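Long-range contacts in putative glucosidase lplD, ALPHA-GALACTURONIDASE (Bacillus subtilis, PDB 3FEF), which hydrolyses alpha-1,4-linked galacturonides such as di-galacturonate, as a family 4 glycosidase that requires NAD(+) and manganese: residues A[98-103]-A[428-433]; A[111-116]-A[416-421]; A[89-94]-A[116-121]; A[94-99]-A[293-298]. All blocks are in the same frame, centred on the assembly; numbering follows the deposited sequence.

Contact 1: residues A[98-103]-A[428-433]; sequences PERCGI and AEQLFN
L431 carries its CG anti to the backbone N (chi1 176°) and then bends at chi2 (59°), which sends both methyl groups out from helix 425-435 toward P98 in the loop that follows helix 88-96. The two branches divide the work. CD2 of L431 rests 3.8 Å from CB of P98, and CD1 of L431 lies 3.8 Å from CA of P98, so the forked end sits against the root of the proline ring and the two side chains cross at about a right angle. CD2 also meets the sulfur of C101, with SG 4.2 Å from it, while CD1 of I103 borders the same L431 methyl. A branched leucine suits this place because it can serve three apolar neighbours at once. The loop keeps them together by folding back on itself: the P98 carbonyl oxygen accepts from C101 N at 2.9 Å and from I103 N at 3.1 Å.

R100 runs alongside this apolar patch. CG of R100 sits between the backbone N and the carbonyl carbon (chi1 89°), and the chain then runs extended to NE, carrying NH2 of R100 to within 3.5 Å of CA of L431. One face of the guanidinium looks onto L431 CD1; Q430 O lies at its edge, 3.8 Å from NH2 and not hydrogen-bonded. The charge is answered by a salt bridge to D434, about one turn beyond Q430. Chemically, then, the loop adheres to the helix through leucine and proline contacts, with an arginine-aspartate pair closing its exposed margin.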
loop_
_atom_site.group_PDB
_atom_site.type_symbol
_atom_site.label_atom_id
_atom_site.label_comp_id
_atom_site.label_asym_id
_atom_site.label_seq_id
_atom_site.Cartn_x
_atom_site.Cartn_y
_atom_site.Cartn_z
ATOM N N PRO A 98 23.994 9.396 -30.676
ATOM C CA PRO A 98 23.520 8.007 -30.799
ATOM C C PRO A 98 23.205 7.565 -32.229
ATOM O O PRO A 98 22.963 6.381 -32.471
ATOM C CB PRO A 98 22.248 8.007 -29.950
ATOM C CG PRO A 98 22.503 9.104 -28.934
ATOM C CD PRO A 98 23.186 10.180 -29.725
ATOM N N GLU A 99 23.194 8.509 -33.165
ATOM C CA GLU A 99 22.896 8.203 -34.569
ATOM C C GLU A 99 23.981 7.337 -35.183
ATOM O O GLU A 99 23.734 6.613 -36.143
ATOM C CB GLU A 99 22.722 9.484 -35.398
ATOM C CG GLU A 99 21.601 10.381 -34.892
ATOM C CD GLU A 99 21.446 11.684 -35.675
ATOM O OE1 GLU A 99 22.265 11.966 -36.592
ATOM O OE2 GLU A 99 20.500 12.442 -35.350
ATOM N N ARG A 100 25.187 7.422 -34.634
ATOM C CA ARG A 100 26.268 6.541 -35.060
ATOM C C ARG A 100 25.943 5.086 -34.755
ATOM O O ARG A 100 26.503 4.191 -35.371
ATOM C CB ARG A 100 27.545 6.903 -34.331
ATOM C CG ARG A 100 27.702 6.174 -33.008
ATOM C CD ARG A 100 29.022 6.561 -32.414
ATOM N NE ARG A 100 29.271 5.937 -31.129
ATOM C CZ ARG A 100 30.161 6.396 -30.265
ATOM N NH1 ARG A 100 30.868 7.474 -30.569
ATOM N NH2 ARG A 100 30.344 5.782 -29.106
ATOM N N CYS A 101 25.053 4.849 -33.793
ATOM C CA CYS A 101 24.586 3.485 -33.511
ATOM C C CYS A 101 23.202 3.227 -34.069
ATOM O O CYS A 101 22.566 2.242 -33.705
ATOM C CB CYS A 101 24.537 3.221 -32.013
ATOM S SG CYS A 101 26.116 3.419 -31.204
ATOM N N GLY A 102 22.712 4.126 -34.915
ATOM C CA GLY A 102 21.413 3.922 -35.555
ATOM C C GLY A 102 20.200 4.413 -34.777
ATOM O O GLY A 102 19.061 4.127 -35.152
ATOM N N ILE A 103 20.435 5.159 -33.704
ATOM C CA ILE A 103 19.353 5.659 -32.868
ATOM C C ILE A 103 19.033 7.112 -33.181
ATOM O O ILE A 103 19.887 7.984 -33.005
ATOM C CB ILE A 103 19.720 5.555 -31.376
ATOM C CG1 ILE A 103 19.912 4.081 -30.990
ATOM C CG2 ILE A 103 18.647 6.245 -30.512
ATOM C CD1 ILE A 103 20.511 3.880 -29.628
ATOM N N ALA A 428 26.336 -0.024 -26.527
ATOM C CA ALA A 428 25.650 0.919 -25.644
ATOM C C ALA A 428 26.581 1.482 -24.563
ATOM O O ALA A 428 26.519 2.676 -24.213
ATOM C CB ALA A 428 24.430 0.284 -25.033
ATOM N N GLU A 429 27.459 0.634 -24.039
ATOM C CA GLU A 429 28.371 1.079 -22.988
ATOM C C GLU A 429 29.322 2.108 -23.553
ATOM O O GLU A 429 29.653 3.089 -22.909
ATOM C CB GLU A 429 29.154 -0.101 -22.411
ATOM C CG GLU A 429 29.928 0.224 -21.152
ATOM C CD GLU A 429 30.302 -1.033 -20.362
ATOM O OE1 GLU A 429 30.442 -2.123 -20.982
ATOM O OE2 GLU A 429 30.445 -0.932 -19.121
ATOM N N GLN A 430 29.769 1.871 -24.773
ATOM C CA GLN A 430 30.681 2.798 -25.417
ATOM C C GLN A 430 29.960 4.119 -25.735
ATOM O O GLN A 430 30.446 5.208 -25.401
ATOM C CB GLN A 430 31.282 2.165 -26.671
ATOM C CG GLN A 430 32.347 3.029 -27.328
ATOM C CD GLN A 430 33.601 3.126 -26.481
ATOM O OE1 GLN A 430 34.254 2.122 -26.221
ATOM N NE2 GLN A 430 33.939 4.340 -26.039
ATOM N N LEU A 431 28.793 4.024 -26.358
ATOM C CA LEU A 431 27.953 5.212 -26.557
ATOM C C LEU A 431 27.737 5.971 -25.240
ATOM O O LEU A 431 27.976 7.168 -25.163
ATOM C CB LEU A 431 26.602 4.826 -27.187
ATOM C CG LEU A 431 25.586 5.968 -27.364
ATOM C CD1 LEU A 431 26.170 7.048 -28.233
ATOM C CD2 LEU A 431 24.301 5.448 -27.967
ATOM N N PHE A 432 27.302 5.267 -24.199
ATOM C CA PHE A 432 27.002 5.904 -22.918
ATOM C C PHE A 432 28.212 6.664 -22.362
ATOM O O PHE A 432 28.102 7.824 -21.989
ATOM C CB PHE A 432 26.501 4.850 -21.921
ATOM C CG PHE A 432 26.259 5.368 -20.505
ATOM C CD1 PHE A 432 25.088 6.026 -20.178
ATOM C CD2 PHE A 432 27.177 5.113 -19.491
ATOM C CE1 PHE A 432 24.853 6.465 -18.869
ATOM C CE2 PHE A 432 26.957 5.558 -18.182
ATOM C CZ PHE A 432 25.800 6.228 -17.870
ATOM N N ASN A 433 29.363 6.009 -22.296
ATOM C CA ASN A 433 30.587 6.667 -21.821
ATOM C C ASN A 433 30.996 7.883 -22.660
ATOM O O ASN A 433 31.441 8.891 -22.122
ATOM C CB ASN A 433 31.741 5.666 -21.749
ATOM C CG ASN A 433 31.527 4.611 -20.671
ATOM O OD1 ASN A 433 30.837 4.853 -19.678
ATOM N ND2 ASN A 433 32.124 3.439 -20.862
#

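Contact 2: residues A[111-116]-A[416-421]; sequences VGPGGI and LNDPLV
An Asx turn at D418, just beyond helix 408-417, offers its carboxylate to the backbone of G112 near the start of helix 112-136. G112 N donates to OD2 of D418 over 2.9 Å, with a bent N-H...O angle of 140°, and L420 N donates to OD1 of D418 over 2.8 Å at 151°. The two donors come from opposite faces of the carboxylate, each well out of its plane. Each oxygen thus takes one N-H, OD2 from the other segment and OD1 from its own turn, and the second bond fixes the rotation of the group. Aspartate fits because its short side chain, with CG anti to the backbone N (chi1 -177°), can reach across while still reaching back to L420 N.

The two segments belong to different parts of the family 4 glycosidase: 111-116 to the Rossmann-related portion and 416-421 to the C-terminal portion, related to that of lactate dehydrogenase. V111 is about 7 Å, side chain to side chain, from the metal ligand H206, and CB of V111 lies 3.7 Å from OD2 of D418.

G112 has a positive phi and no side chain, which lets CD1 of L420 settle 3.9 Å from its CA. P113 supplies the CD corner of its puckered ring: CD of P113 is 3.9 Å from CG2 of V421 and 4.1 Å from CB of L420. D418 to V421 form a type I turn. N417, immediately before it, is hydrogen-bonded to R391 of a second subunit.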
loop_
_atom_site.group_PDB
_atom_site.type_symbol
_atom_site.label_atom_id
_atom_site.label_comp_id
_atom_site.label_asym_id
_atom_site.label_seq_id
_atom_site.Cartn_x
_atom_site.Cartn_y
_atom_site.Cartn_z
ATOM N N VAL A 111 13.292 11.360 -22.661
ATOM C CA VAL A 111 13.743 9.972 -22.493
ATOM C C VAL A 111 14.754 9.634 -23.585
ATOM O O VAL A 111 15.373 10.529 -24.158
ATOM C CB VAL A 111 12.593 8.953 -22.518
ATOM C CG1 VAL A 111 11.753 9.077 -21.249
ATOM C CG2 VAL A 111 11.735 9.132 -23.752
ATOM N N GLY A 112 14.929 8.354 -23.877
ATOM C CA GLY A 112 15.944 7.955 -24.849
ATOM C C GLY A 112 17.321 8.289 -24.280
ATOM O O GLY A 112 17.431 8.762 -23.129
ATOM N N PRO A 113 18.386 8.029 -25.066
ATOM C CA PRO A 113 19.753 8.296 -24.619
ATOM C C PRO A 113 19.963 9.756 -24.215
ATOM O O PRO A 113 20.528 10.034 -23.165
ATOM C CB PRO A 113 20.618 7.930 -25.838
ATOM C CG PRO A 113 19.700 7.435 -26.902
ATOM C CD PRO A 113 18.336 7.242 -26.304
ATOM N N GLY A 114 19.501 10.697 -25.028
ATOM C CA GLY A 114 19.652 12.114 -24.693
ATOM C C GLY A 114 18.909 12.531 -23.443
ATOM O O GLY A 114 19.405 13.344 -22.646
ATOM N N GLY A 115 17.702 12.009 -23.278
ATOM C CA GLY A 115 16.920 12.306 -22.097
ATOM C C GLY A 115 17.648 11.841 -20.840
ATOM O O GLY A 115 17.742 12.579 -19.870
ATOM N N ILE A 116 18.180 10.623 -20.872
ATOM C CA ILE A 116 18.890 10.046 -19.732
ATOM C C ILE A 116 20.154 10.835 -19.383
ATOM O O ILE A 116 20.363 11.206 -18.230
ATOM C CB ILE A 116 19.308 8.594 -20.020
ATOM C CG1 ILE A 116 18.092 7.753 -20.447
ATOM C CG2 ILE A 116 20.085 8.006 -18.827
ATOM C CD1 ILE A 116 17.422 6.957 -19.358
ATOM N N LEU A 416 20.273 1.275 -20.450
ATOM C CA LEU A 416 19.970 -0.016 -21.076
ATOM C C LEU A 416 18.480 -0.370 -21.106
ATOM O O LEU A 416 18.015 -1.104 -21.978
ATOM C CB LEU A 416 20.717 -1.152 -20.347
ATOM C CG LEU A 416 22.237 -1.271 -20.485
ATOM C CD1 LEU A 416 22.748 -2.512 -19.728
ATOM C CD2 LEU A 416 22.606 -1.335 -21.960
ATOM N N ASN A 417 17.739 0.099 -20.114
ATOM C CA ASN A 417 16.322 -0.209 -20.017
ATOM C C ASN A 417 15.445 0.728 -20.875
ATOM O O ASN A 417 14.212 0.601 -20.896
ATOM C CB ASN A 417 15.912 -0.128 -18.544
ATOM C CG ASN A 417 14.626 -0.871 -18.247
ATOM O OD1 ASN A 417 14.368 -1.935 -18.803
ATOM N ND2 ASN A 417 13.827 -0.329 -17.341
ATOM N N ASP A 418 16.065 1.676 -21.573
ATOM C CA ASP A 418 15.291 2.637 -22.378
ATOM C C ASP A 418 14.859 2.055 -23.718
ATOM O O ASP A 418 15.669 1.526 -24.451
ATOM C CB ASP A 418 16.077 3.937 -22.592
ATOM C CG ASP A 418 15.278 4.987 -23.362
ATOM O OD1 ASP A 418 15.392 5.031 -24.613
ATOM O OD2 ASP A 418 14.515 5.752 -22.726
ATOM N N PRO A 419 13.566 2.152 -24.040
ATOM C CA PRO A 419 13.034 1.603 -25.291
ATOM C C PRO A 419 13.823 2.013 -26.546
ATOM O O PRO A 419 13.820 1.279 -27.526
ATOM C CB PRO A 419 11.622 2.189 -25.361
ATOM C CG PRO A 419 11.246 2.401 -23.916
ATOM C CD PRO A 419 12.521 2.757 -23.197
ATOM N N LEU A 420 14.476 3.171 -26.548
ATOM C CA LEU A 420 15.154 3.572 -27.789
ATOM C C LEU A 420 16.532 2.947 -27.939
ATOM O O LEU A 420 17.127 3.014 -29.006
ATOM C CB LEU A 420 15.248 5.089 -27.939
ATOM C CG LEU A 420 13.938 5.839 -28.162
ATOM C CD1 LEU A 420 14.263 7.315 -28.317
ATOM C CD2 LEU A 420 13.182 5.287 -29.391
ATOM N N VAL A 421 17.034 2.328 -26.874
ATOM C CA VAL A 421 18.380 1.764 -26.901
ATOM C C VAL A 421 18.358 0.270 -27.220
ATOM O O VAL A 421 18.412 -0.569 -26.335
ATOM C CB VAL A 421 19.129 2.073 -25.599
ATOM C CG1 VAL A 421 20.538 1.520 -25.635
ATOM C CG2 VAL A 421 19.142 3.597 -25.360
#

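Contact 3: residues A[89-94]-A[116-121]; sequences DDMEVD and IIRGLR
D94, R121 and R118 dominate this meeting of helices 88-96 and 112-136. The D94 carboxylate and the R121 guanidinium approach from opposite directions and lie nearly coplanar, 10° apart, as a two-pronged salt bridge. Arginine suits the place because it offers two parallel N-H groups to the two D94 oxygens and a third, NE, to P85 O. NH1 of R121 donates to the syn lone pair of OD1 of D94 at 3.0 Å and almost straight (172°); NH2 of R121 faces OD2 of D94, but the modelled 2.5 Å is doubtfully short. The R121 chain bends at chi3 to reach D94.

CB of D90 lies over the centre of one guanidinium face, 3.7 Å from CZ of R121; R118 CA approaches the opposite face, offset toward the rim. D90 OD2 adds only a long charge attraction to R121, its own hydrogen bond being with S87 N.

R118 stretches out past D94. Its NH1 meets the selenium of M91, modelled as selenomethionine, in the guanidinium plane with SE 3.4 Å away. R118 NE bonds N147 O, the backbone of a residue that probably binds substrate, consistent with a second-shell role. The axes of the two helical segments approach to 10.1 Å, with 144° between their directions: a roughly antiparallel pair joined by an Asp-Arg bridge with a buried aspartate, in the Rossmann-type part beside the probable substrate site.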
loop_
_atom_site.group_PDB
_atom_site.type_symbol
_atom_site.label_atom_id
_atom_site.label_comp_id
_atom_site.label_asym_id
_atom_site.label_seq_id
_atom_site.Cartn_x
_atom_site.Cartn_y
_atom_site.Cartn_z
ATOM N N ASP A 89 25.987 22.846 -27.062
ATOM C CA ASP A 89 27.025 21.885 -27.458
ATOM C C ASP A 89 26.834 20.533 -26.754
ATOM O O ASP A 89 26.962 19.486 -27.376
ATOM C CB ASP A 89 28.435 22.441 -27.210
ATOM C CG ASP A 89 28.703 23.728 -27.983
ATOM O OD1 ASP A 89 28.242 23.855 -29.144
ATOM O OD2 ASP A 89 29.368 24.626 -27.430
ATOM N N ASP A 90 26.508 20.551 -25.467
ATOM C CA ASP A 90 26.203 19.308 -24.762
ATOM C C ASP A 90 25.027 18.601 -25.434
ATOM O O ASP A 90 25.024 17.380 -25.593
ATOM C CB ASP A 90 25.877 19.582 -23.300
ATOM C CG ASP A 90 27.070 20.091 -22.529
ATOM O OD1 ASP A 90 28.211 19.805 -22.951
ATOM O OD2 ASP A 90 26.874 20.779 -21.501
HETATM N N MSE A 91 24.050 19.387 -25.862
HETATM C CA MSE A 91 22.834 18.838 -26.439
HETATM C C MSE A 91 23.071 18.160 -27.787
HETATM O O MSE A 91 22.446 17.137 -28.096
HETATM C CB MSE A 91 21.765 19.924 -26.551
HETATM C CG MSE A 91 20.373 19.366 -26.598
HETATM SE SE MSE A 91 18.987 20.715 -26.321
HETATM C CE MSE A 91 17.449 19.573 -26.770
ATOM N N GLU A 92 23.972 18.729 -28.582
ATOM C CA GLU A 92 24.360 18.142 -29.849
ATOM C C GLU A 92 24.808 16.689 -29.637
ATOM O O GLU A 92 24.509 15.799 -30.440
ATOM C CB GLU A 92 25.477 18.975 -30.481
ATOM C CG GLU A 92 25.775 18.651 -31.945
ATOM C CD GLU A 92 26.735 19.662 -32.578
ATOM O OE1 GLU A 92 26.460 20.883 -32.489
ATOM O OE2 GLU A 92 27.765 19.243 -33.160
ATOM N N VAL A 93 25.525 16.459 -28.545
ATOM C CA VAL A 93 25.869 15.108 -28.114
ATOM C C VAL A 93 24.616 14.330 -27.653
ATOM O O VAL A 93 24.320 13.280 -28.198
ATOM C CB VAL A 93 26.932 15.132 -27.006
ATOM C CG1 VAL A 93 27.265 13.703 -26.547
ATOM C CG2 VAL A 93 28.187 15.854 -27.503
ATOM N N ASP A 94 23.872 14.851 -26.681
ATOM C CA ASP A 94 22.620 14.191 -26.267
ATOM C C ASP A 94 21.840 13.705 -27.496
ATOM O O ASP A 94 21.483 12.542 -27.612
ATOM C CB ASP A 94 21.697 15.152 -25.499
ATOM C CG ASP A 94 22.312 15.686 -24.222
ATOM O OD1 ASP A 94 23.324 15.127 -23.765
ATOM O OD2 ASP A 94 21.770 16.666 -23.664
ATOM N N ILE A 116 18.180 10.623 -20.872
ATOM C CA ILE A 116 18.890 10.046 -19.732
ATOM C C ILE A 116 20.154 10.835 -19.383
ATOM O O ILE A 116 20.363 11.206 -18.230
ATOM C CB ILE A 116 19.308 8.594 -20.020
ATOM C CG1 ILE A 116 18.092 7.753 -20.447
ATOM C CG2 ILE A 116 20.085 8.006 -18.827
ATOM C CD1 ILE A 116 17.422 6.957 -19.358
ATOM N N ILE A 117 20.998 11.077 -20.383
ATOM C CA ILE A 117 22.226 11.825 -20.179
ATOM C C ILE A 117 21.879 13.223 -19.686
ATOM O O ILE A 117 22.469 13.716 -18.722
ATOM C CB ILE A 117 23.079 11.898 -21.486
ATOM C CG1 ILE A 117 23.500 10.492 -21.904
ATOM C CG2 ILE A 117 24.322 12.771 -21.290
ATOM C CD1 ILE A 117 24.385 9.790 -20.876
ATOM N N ARG A 118 20.891 13.848 -20.322
ATOM C CA ARG A 118 20.481 15.191 -19.912
ATOM C C ARG A 118 19.987 15.224 -18.459
ATOM O O ARG A 118 20.361 16.106 -17.678
ATOM C CB ARG A 118 19.417 15.740 -20.866
ATOM C CG ARG A 118 19.024 17.191 -20.624
ATOM C CD ARG A 118 17.902 17.541 -21.598
ATOM N NE ARG A 118 17.205 18.775 -21.269
ATOM C CZ ARG A 118 17.121 19.810 -22.097
ATOM N NH1 ARG A 118 17.693 19.733 -23.290
ATOM N NH2 ARG A 118 16.464 20.909 -21.731
ATOM N N GLY A 119 19.157 14.254 -18.098
ATOM C CA GLY A 119 18.659 14.193 -16.732
ATOM C C GLY A 119 19.843 14.099 -15.794
ATOM O O GLY A 119 19.935 14.801 -14.783
ATOM N N LEU A 120 20.766 13.218 -16.135
ATOM C CA LEU A 120 21.942 13.015 -15.318
ATOM C C LEU A 120 22.632 14.359 -15.036
ATOM O O LEU A 120 22.959 14.684 -13.911
ATOM C CB LEU A 120 22.869 12.113 -16.097
ATOM C CG LEU A 120 23.566 10.974 -15.405
ATOM C CD1 LEU A 120 22.692 10.377 -14.301
ATOM C CD2 LEU A 120 23.891 9.949 -16.495
ATOM N N ARG A 121 22.852 15.134 -16.081
ATOM C CA ARG A 121 23.442 16.470 -15.983
ATOM C C ARG A 121 22.595 17.419 -15.117
ATOM O O ARG A 121 23.111 18.266 -14.395
ATOM C CB ARG A 121 23.562 17.020 -17.405
ATOM C CG ARG A 121 24.571 18.116 -17.638
ATOM C CD ARG A 121 25.042 18.142 -19.122
ATOM N NE ARG A 121 23.980 18.504 -20.064
ATOM C CZ ARG A 121 23.599 17.747 -21.090
ATOM N NH1 ARG A 121 24.209 16.599 -21.326
ATOM N NH2 ARG A 121 22.627 18.142 -21.899
#

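Contact 4: residues A[94-99]-A[293-298]; sequences DVHLPE and TPISFR. With SO4 (sulfate ion), chain E.
H96 meets the backbone N of I295 where helix 295-314 begins, P294 standing at the N-cap position. The contact joins the end of helix 88-96, on the Rossmann-type side of this family 4 glycosidase, to the first turn of a helix in its C-terminal part. I295 N donates to NE2 of H96 at 3.0 Å, nearly straight (167°) and in the imidazole plane. Proline has no side-chain acceptor to cap the helix; H96 NE2 takes the N-H of I295, which has no helical carbonyl before it. CD2 of H96 packs 3.5 Å from CG1 of I295. V95 completes the first shell: its CG2 presses on CD1 of I295 at 3.5 Å, closer than usual van der Waals contact.

One step out, E99 positions the histidine. H96 ND1 donates to OE2 of E99 at 2.9 Å, which leaves NE2 as the acceptor, and V95 CG1 lies over one ring face. CG of H96 lies anti to the carbonyl carbon (chi1 -66°), which turns the NE2 edge of the ring to I295 and the ND1 edge to E99. Further along, R298 NH1 donates to O2 of a sulfate, probably from the crystallisation liquor, at 2.8 Å.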
loop_
_atom_site.group_PDB
_atom_site.type_symbol
_atom_site.label_atom_id
_atom_site.label_comp_id
_atom_site.label_asym_id
_atom_site.label_seq_id
_atom_site.Cartn_x
_atom_site.Cartn_y
_atom_site.Cartn_z
ATOM N N ASP A 94 23.872 14.851 -26.681
ATOM C CA ASP A 94 22.620 14.191 -26.267
ATOM C C ASP A 94 21.840 13.705 -27.496
ATOM O O ASP A 94 21.483 12.542 -27.612
ATOM C CB ASP A 94 21.697 15.152 -25.499
ATOM C CG ASP A 94 22.312 15.686 -24.222
ATOM O OD1 ASP A 94 23.324 15.127 -23.765
ATOM O OD2 ASP A 94 21.770 16.666 -23.664
ATOM N N VAL A 95 21.570 14.622 -28.407
ATOM C CA VAL A 95 20.629 14.365 -29.488
ATOM C C VAL A 95 21.218 13.645 -30.704
ATOM O O VAL A 95 20.534 12.845 -31.317
ATOM C CB VAL A 95 19.924 15.676 -29.917
ATOM C CG1 VAL A 95 18.887 15.410 -30.991
ATOM C CG2 VAL A 95 19.279 16.342 -28.691
ATOM N N HIS A 96 22.471 13.904 -31.060
ATOM C CA HIS A 96 22.984 13.382 -32.343
ATOM C C HIS A 96 23.985 12.222 -32.297
ATOM O O HIS A 96 24.016 11.383 -33.212
ATOM C CB HIS A 96 23.512 14.525 -33.232
ATOM C CG HIS A 96 22.440 15.463 -33.685
ATOM N ND1 HIS A 96 21.499 15.111 -34.629
ATOM C CD2 HIS A 96 22.131 16.723 -33.293
ATOM C CE1 HIS A 96 20.670 16.122 -34.817
ATOM N NE2 HIS A 96 21.031 17.113 -34.019
ATOM N N LEU A 97 24.771 12.136 -31.234
ATOM C CA LEU A 97 25.758 11.054 -31.156
ATOM C C LEU A 97 25.141 9.651 -31.304
ATOM O O LEU A 97 25.681 8.800 -31.972
ATOM C CB LEU A 97 26.587 11.157 -29.874
ATOM C CG LEU A 97 27.826 10.256 -29.872
ATOM C CD1 LEU A 97 28.715 10.523 -31.111
ATOM C CD2 LEU A 97 28.629 10.432 -28.585
ATOM N N PRO A 98 23.994 9.396 -30.676
ATOM C CA PRO A 98 23.520 8.007 -30.799
ATOM C C PRO A 98 23.205 7.565 -32.229
ATOM O O PRO A 98 22.963 6.381 -32.471
ATOM C CB PRO A 98 22.248 8.007 -29.950
ATOM C CG PRO A 98 22.503 9.104 -28.934
ATOM C CD PRO A 98 23.186 10.180 -29.725
ATOM N N GLU A 99 23.194 8.509 -33.165
ATOM C CA GLU A 99 22.896 8.203 -34.569
ATOM C C GLU A 99 23.981 7.337 -35.183
ATOM O O GLU A 99 23.734 6.613 -36.143
ATOM C CB GLU A 99 22.722 9.484 -35.398
ATOM C CG GLU A 99 21.601 10.381 -34.892
ATOM C CD GLU A 99 21.446 11.684 -35.675
ATOM O OE1 GLU A 99 22.265 11.966 -36.592
ATOM O OE2 GLU A 99 20.500 12.442 -35.350
ATOM N N THR A 293 13.812 17.508 -34.265
ATOM C CA THR A 293 14.382 18.826 -34.031
ATOM C C THR A 293 15.892 18.695 -33.885
ATOM O O THR A 293 16.376 18.281 -32.831
ATOM C CB THR A 293 13.837 19.454 -32.743
ATOM O OG1 THR A 293 12.420 19.604 -32.849
ATOM C CG2 THR A 293 14.481 20.824 -32.483
ATOM N N PRO A 294 16.640 19.059 -34.936
ATOM C CA PRO A 294 18.096 18.931 -34.915
ATOM C C PRO A 294 18.678 20.034 -34.058
ATOM O O PRO A 294 18.048 21.083 -33.906
ATOM C CB PRO A 294 18.494 19.145 -36.387
ATOM C CG PRO A 294 17.226 19.653 -37.119
ATOM C CD PRO A 294 16.163 19.876 -36.073
ATOM N N ILE A 295 19.870 19.837 -33.506
ATOM C CA ILE A 295 20.411 20.865 -32.614
ATOM C C ILE A 295 20.721 22.176 -33.332
ATOM O O ILE A 295 20.772 23.228 -32.707
ATOM C CB ILE A 295 21.642 20.396 -31.854
ATOM C CG1 ILE A 295 21.264 19.215 -30.954
ATOM C CG2 ILE A 295 22.214 21.541 -31.009
ATOM C CD1 ILE A 295 19.970 19.434 -30.168
ATOM N N SER A 296 20.928 22.109 -34.641
ATOM C CA SER A 296 21.200 23.302 -35.429
ATOM C C SER A 296 19.977 24.220 -35.426
ATOM O O SER A 296 20.106 25.443 -35.396
ATOM C CB SER A 296 21.547 22.907 -36.859
ATOM O OG SER A 296 20.459 22.205 -37.426
ATOM N N PHE A 297 18.786 23.626 -35.450
ATOM C CA PHE A 297 17.587 24.423 -35.384
ATOM C C PHE A 297 17.604 25.245 -34.103
ATOM O O PHE A 297 17.233 26.419 -34.106
ATOM C CB PHE A 297 16.323 23.569 -35.432
ATOM C CG PHE A 297 15.072 24.363 -35.184
ATOM C CD1 PHE A 297 14.393 24.958 -36.232
ATOM C CD2 PHE A 297 14.606 24.557 -33.898
ATOM C CE1 PHE A 297 13.255 25.714 -36.007
ATOM C CE2 PHE A 297 13.475 25.317 -33.667
ATOM C CZ PHE A 297 12.799 25.895 -34.726
ATOM N N ARG A 298 18.049 24.635 -33.009
ATOM C CA ARG A 298 18.022 25.320 -31.719
ATOM C C ARG A 298 19.062 26.408 -31.643
ATOM O O ARG A 298 18.860 27.407 -30.959
ATOM C CB ARG A 298 18.199 24.334 -30.544
ATOM C CG ARG A 298 17.059 23.309 -30.446
ATOM C CD ARG A 298 17.180 22.385 -29.232
ATOM N NE ARG A 298 16.170 21.335 -29.299
ATOM C CZ ARG A 298 14.950 21.444 -28.791
ATOM N NH1 ARG A 298 14.083 20.447 -28.913
ATOM N NH2 ARG A 298 14.599 22.542 -28.153
HETATM S S SO4 E . 11.126 22.372 -27.488
HETATM O O1 SO4 E . 10.806 23.693 -28.019
HETATM O O2 SO4 E . 11.497 21.459 -28.562
HETATM O O3 SO4 E . 9.953 21.860 -26.793
HETATM O O4 SO4 E . 12.226 22.484 -26.541
#

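In the fold
From the N terminus, helix 88-96 comes first, and contact 3 closes the shortest loop by returning it to helix 112-136. Contact 4 leaves the end of that same helix for the start of helix 295-314, and contact 1 leaves the following loop for helix 425-435, so the two share P98 and E99. Contact 2 joins the beginning of helix 112-136 to the turn that follows helix 408-417 and is nested inside the long loop of contact 1. Contact 3 crosses the other three along the chain, and contact 2 also crosses contact 4. Together they tie one Rossmann-side helix pair to three later helices, all on one side of the chain's centre.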